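Local coordinates for protein halorhodopsin (Halobacterium salinarum, PDB 2JAF) that acts as a light-driven chloride pump, carrying chloride across the membrane of a salt-loving archaeon with retinal as its chromophore, at residues T192-V203 against F245-V253. The protein carries 2 engineered substitutions. Sequence-based numbering, arbitrary orientation.
Sequences TAEIFDTLRVLV and FAFILLRWV. Engineered in segment 192-203: Val203 (natural residue Thr).
Thr192 OG1 is gripped by two backbone carbonyls: it hydrogen-bonds Leu126 O and, weakly, Ala187 O. With the hydroxyl held, the CG2 branch comes obliquely to the far end of the Trp252 six-membered ring, 3.9 Å from CH2. Ile195 makes the main contact with that indole. Its CB stands over one face, 3.6 Å from the centroid of the Trp252 five-membered ring and 6° off the normal, a CH-pi contact. Ile195 CG1, anti to the backbone N (chi1 179°), lies along the indole close to Trp252 CG, and the turn at chi2 then brings CD1 to 3.8 Å from Trp252 CB. The Glu194 carboxylate lies near the indole's six-membered ring, but the placing of its OE2 is doubtful.

Leu199 forks between neighbours one turn further on. Its CD1 meets Leu249 CB at 3.9 Å, and CD2 touches Ile248 and Phe245. Leu202 CD1 and Ile248 CD1 meet tip to tip at 3.7 Å. The engineered Val203 brings CG2 to 3.6 Å from Phe245 CE2, at a slant to the ring. No hydrogen bond links the two segments. Helix 106-127 packs against the same layer, with Leu126 touching both Leu199 and Leu249. The axes of 193-203 and 245-253 run antiparallel (177°) and come within 10.7 Å. The Val203 side chain lies about 7 Å from the retinal. This is the packing of the last two transmembrane helices, F and G, in the seven-helix microbial rhodopsin fold.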
loop_
_atom_site.group_PDB
_atom_site.type_symbol
_atom_site.label_atom_id
_atom_site.label_comp_id
_atom_site.label_asym_id
_atom_site.label_seq_id
_atom_site.Cartn_x
_atom_site.Cartn_y
_atom_site.Cartn_z
ATOM N N THR A 192 18.729 -10.668 -20.970
ATOM C CA THR A 192 18.264 -11.647 -19.985
ATOM C C THR A 192 17.047 -12.436 -20.472
ATOM O O THR A 192 16.290 -12.988 -19.665
ATOM C CB THR A 192 17.889 -10.960 -18.657
ATOM O OG1 THR A 192 16.965 -9.897 -18.916
ATOM C CG2 THR A 192 19.125 -10.405 -17.969
ATOM N N ALA A 193 16.868 -12.493 -21.788
ATOM C CA ALA A 193 15.737 -13.196 -22.396
ATOM C C ALA A 193 15.639 -14.683 -22.054
ATOM O O ALA A 193 14.540 -15.206 -21.856
ATOM C CB ALA A 193 15.775 -13.020 -23.904
ATOM N N GLU A 194 16.782 -15.359 -21.994
ATOM C CA GLU A 194 16.825 -16.791 -21.690
ATOM C C GLU A 194 16.282 -17.130 -20.303
ATOM O O GLU A 194 15.422 -18.001 -20.163
ATOM C CB GLU A 194 18.262 -17.310 -21.814
ATOM C CG GLU A 194 19.234 -16.714 -20.794
ATOM C CD GLU A 194 19.235 -15.190 -20.796
ATOM O OE1 GLU A 194 19.693 -14.585 -21.791
ATOM O OE2 GLU A 194 18.769 -14.597 -19.799
ATOM N N ILE A 195 16.789 -16.453 -19.277
ATOM C CA ILE A 195 16.332 -16.707 -17.915
ATOM C C ILE A 195 14.908 -16.176 -17.716
ATOM O O ILE A 195 14.103 -16.777 -17.003
ATOM C CB ILE A 195 17.287 -16.069 -16.876
ATOM C CG1 ILE A 195 16.776 -16.338 -15.459
ATOM C CG2 ILE A 195 17.436 -14.581 -17.146
ATOM C CD1 ILE A 195 16.673 -17.823 -15.116
ATOM N N PHE A 196 14.596 -15.055 -18.358
ATOM C CA PHE A 196 13.261 -14.480 -18.248
ATOM C C PHE A 196 12.223 -15.461 -18.790
ATOM O O PHE A 196 11.186 -15.683 -18.168
ATOM C CB PHE A 196 13.165 -13.172 -19.040
ATOM C CG PHE A 196 11.786 -12.569 -19.040
ATOM C CD1 PHE A 196 11.300 -11.909 -17.917
ATOM C CD2 PHE A 196 10.959 -12.694 -20.151
ATOM C CE1 PHE A 196 10.003 -11.379 -17.900
ATOM C CE2 PHE A 196 9.663 -12.169 -20.143
ATOM C CZ PHE A 196 9.190 -11.512 -19.013
ATOM N N ASP A 197 12.500 -16.031 -19.959
ATOM C CA ASP A 197 11.580 -16.981 -20.584
ATOM C C ASP A 197 11.337 -18.201 -19.695
ATOM O O ASP A 197 10.224 -18.728 -19.639
ATOM C CB ASP A 197 12.107 -17.423 -21.956
ATOM C CG ASP A 197 12.009 -16.325 -23.004
ATOM O OD1 ASP A 197 11.200 -15.389 -22.828
ATOM O OD2 ASP A 197 12.727 -16.404 -24.022
ATOM N N THR A 198 12.381 -18.654 -19.007
ATOM C CA THR A 198 12.253 -19.788 -18.100
ATOM C C THR A 198 11.370 -19.394 -16.918
ATOM O O THR A 198 10.424 -20.104 -16.561
ATOM C CB THR A 198 13.633 -20.218 -17.559
ATOM O OG1 THR A 198 14.395 -20.804 -18.618
ATOM C CG2 THR A 198 13.482 -21.227 -16.425
ATOM N N LEU A 199 11.682 -18.251 -16.316
ATOM C CA LEU A 199 10.935 -17.774 -15.155
ATOM C C LEU A 199 9.499 -17.409 -15.495
ATOM O O LEU A 199 8.603 -17.545 -14.658
ATOM C CB LEU A 199 11.652 -16.570 -14.530
ATOM C CG LEU A 199 13.049 -16.869 -13.965
ATOM C CD1 LEU A 199 13.667 -15.593 -13.415
ATOM C CD2 LEU A 199 12.953 -17.927 -12.869
ATOM N N ARG A 200 9.278 -16.946 -16.722
ATOM C CA ARG A 200 7.940 -16.570 -17.158
ATOM C C ARG A 200 7.015 -17.785 -17.193
ATOM O O ARG A 200 5.854 -17.694 -16.805
ATOM C CB ARG A 200 8.005 -15.919 -18.542
ATOM C CG ARG A 200 6.659 -15.550 -19.124
ATOM C CD ARG A 200 6.824 -14.727 -20.392
ATOM N NE ARG A 200 7.446 -15.475 -21.482
ATOM C CZ ARG A 200 7.580 -15.000 -22.715
ATOM N NH1 ARG A 200 7.143 -13.781 -23.005
ATOM N NH2 ARG A 200 8.114 -15.749 -23.667
ATOM N N VAL A 201 7.530 -18.917 -17.655
ATOM C CA VAL A 201 6.729 -20.134 -17.716
ATOM C C VAL A 201 6.344 -20.546 -16.302
ATOM O O VAL A 201 5.200 -20.929 -16.047
ATOM C CB VAL A 201 7.506 -21.297 -18.386
ATOM C CG1 VAL A 201 6.672 -22.576 -18.341
ATOM C CG2 VAL A 201 7.846 -20.925 -19.840
ATOM N N LEU A 202 7.298 -20.459 -15.380
ATOM C CA LEU A 202 7.036 -20.827 -13.996
ATOM C C LEU A 202 5.953 -19.957 -13.375
ATOM O O LEU A 202 5.076 -20.462 -12.672
ATOM C CB LEU A 202 8.316 -20.736 -13.159
ATOM C CG LEU A 202 9.379 -21.796 -13.449
ATOM C CD1 LEU A 202 10.561 -21.606 -12.499
ATOM C CD2 LEU A 202 8.780 -23.182 -13.288
ATOM N N VAL A 203 6.011 -18.652 -13.633
ATOM C CA VAL A 203 5.012 -17.739 -13.091
ATOM C C VAL A 203 3.626 -18.020 -13.663
ATOM O O VAL A 203 2.667 -18.202 -12.914
ATOM C CB VAL A 203 5.361 -16.258 -13.381
ATOM C CG1 VAL A 203 4.201 -15.354 -12.956
ATOM C CG2 VAL A 203 6.627 -15.865 -12.631
ATOM N N PHE A 245 11.352 -20.899 -7.283
ATOM C CA PHE A 245 11.423 -19.797 -8.233
ATOM C C PHE A 245 12.575 -18.862 -7.879
ATOM O O PHE A 245 13.378 -18.493 -8.743
ATOM C CB PHE A 245 10.100 -19.018 -8.231
ATOM C CG PHE A 245 10.143 -17.736 -9.015
ATOM C CD1 PHE A 245 10.584 -16.555 -8.423
ATOM C CD2 PHE A 245 9.748 -17.708 -10.347
ATOM C CE1 PHE A 245 10.629 -15.363 -9.149
ATOM C CE2 PHE A 245 9.788 -16.522 -11.078
ATOM C CZ PHE A 245 10.229 -15.350 -10.479
ATOM N N ALA A 246 12.650 -18.479 -6.605
ATOM C CA ALA A 246 13.702 -17.576 -6.134
ATOM C C ALA A 246 15.080 -18.210 -6.279
ATOM O O ALA A 246 16.050 -17.529 -6.610
ATOM C CB ALA A 246 13.455 -17.192 -4.676
ATOM N N PHE A 247 15.166 -19.513 -6.033
ATOM C CA PHE A 247 16.441 -20.218 -6.154
ATOM C C PHE A 247 16.961 -20.156 -7.588
ATOM O O PHE A 247 18.128 -19.848 -7.829
ATOM C CB PHE A 247 16.289 -21.685 -5.746
ATOM C CG PHE A 247 17.544 -22.492 -5.945
ATOM C CD1 PHE A 247 18.641 -22.309 -5.107
ATOM C CD2 PHE A 247 17.649 -23.391 -7.001
ATOM C CE1 PHE A 247 19.830 -23.012 -5.319
ATOM C CE2 PHE A 247 18.832 -24.100 -7.223
ATOM C CZ PHE A 247 19.925 -23.908 -6.379
ATOM N N ILE A 248 16.086 -20.467 -8.538
ATOM C CA ILE A 248 16.452 -20.456 -9.952
ATOM C C ILE A 248 16.881 -19.067 -10.399
ATOM O O ILE A 248 17.883 -18.915 -11.107
ATOM C CB ILE A 248 15.269 -20.933 -10.819
ATOM C CG1 ILE A 248 14.984 -22.410 -10.523
ATOM C CG2 ILE A 248 15.576 -20.709 -12.306
ATOM C CD1 ILE A 248 13.728 -22.947 -11.183
ATOM N N LEU A 249 16.120 -18.054 -9.987
ATOM C CA LEU A 249 16.432 -16.678 -10.349
ATOM C C LEU A 249 17.773 -16.226 -9.766
ATOM O O LEU A 249 18.633 -15.714 -10.487
ATOM C CB LEU A 249 15.303 -15.751 -9.884
ATOM C CG LEU A 249 15.456 -14.226 -9.903
ATOM C CD1 LEU A 249 16.245 -13.757 -11.111
ATOM C CD2 LEU A 249 14.060 -13.609 -9.885
ATOM N N LEU A 250 17.952 -16.435 -8.464
ATOM C CA LEU A 250 19.175 -16.029 -7.785
ATOM C C LEU A 250 20.420 -16.748 -8.308
ATOM O O LEU A 250 21.466 -16.124 -8.513
ATOM C CB LEU A 250 19.027 -16.264 -6.280
ATOM C CG LEU A 250 20.146 -15.725 -5.387
ATOM C CD1 LEU A 250 20.408 -14.260 -5.710
ATOM C CD2 LEU A 250 19.742 -15.882 -3.930
ATOM N N ARG A 251 20.303 -18.053 -8.532
ATOM C CA ARG A 251 21.426 -18.843 -9.023
ATOM C C ARG A 251 21.903 -18.324 -10.373
ATOM O O ARG A 251 23.105 -18.274 -10.633
ATOM C CB ARG A 251 21.035 -20.321 -9.149
ATOM C CG ARG A 251 22.174 -21.225 -9.626
ATOM C CD ARG A 251 21.755 -22.690 -9.737
ATOM N NE ARG A 251 20.674 -22.882 -10.700
ATOM C CZ ARG A 251 20.102 -24.053 -10.969
ATOM N NH1 ARG A 251 20.506 -25.156 -10.349
ATOM N NH2 ARG A 251 19.111 -24.119 -11.850
ATOM N N TRP A 252 20.961 -17.940 -11.231
ATOM C CA TRP A 252 21.313 -17.433 -12.551
ATOM C C TRP A 252 22.039 -16.101 -12.408
ATOM O O TRP A 252 23.065 -15.872 -13.048
ATOM C CB TRP A 252 20.065 -17.239 -13.417
ATOM C CG TRP A 252 20.401 -16.930 -14.855
ATOM C CD1 TRP A 252 20.611 -17.831 -15.863
ATOM C CD2 TRP A 252 20.645 -15.637 -15.417
ATOM N NE1 TRP A 252 20.973 -17.176 -17.020
ATOM C CE2 TRP A 252 21.003 -15.829 -16.773
ATOM C CE3 TRP A 252 20.602 -14.332 -14.907
ATOM C CZ2 TRP A 252 21.314 -14.763 -17.625
ATOM C CZ3 TRP A 252 20.914 -13.271 -15.756
ATOM C CH2 TRP A 252 21.265 -13.496 -17.100
ATOM N N VAL A 253 21.497 -15.222 -11.571
ATOM C CA VAL A 253 22.101 -13.916 -11.347
ATOM C C VAL A 253 23.541 -14.045 -10.847
ATOM O O VAL A 253 24.418 -13.290 -11.268
ATOM C CB VAL A 253 21.272 -13.089 -10.331
ATOM C CG1 VAL A 253 22.014 -11.815 -9.951
ATOM C CG2 VAL A 253 19.918 -12.735 -10.940
#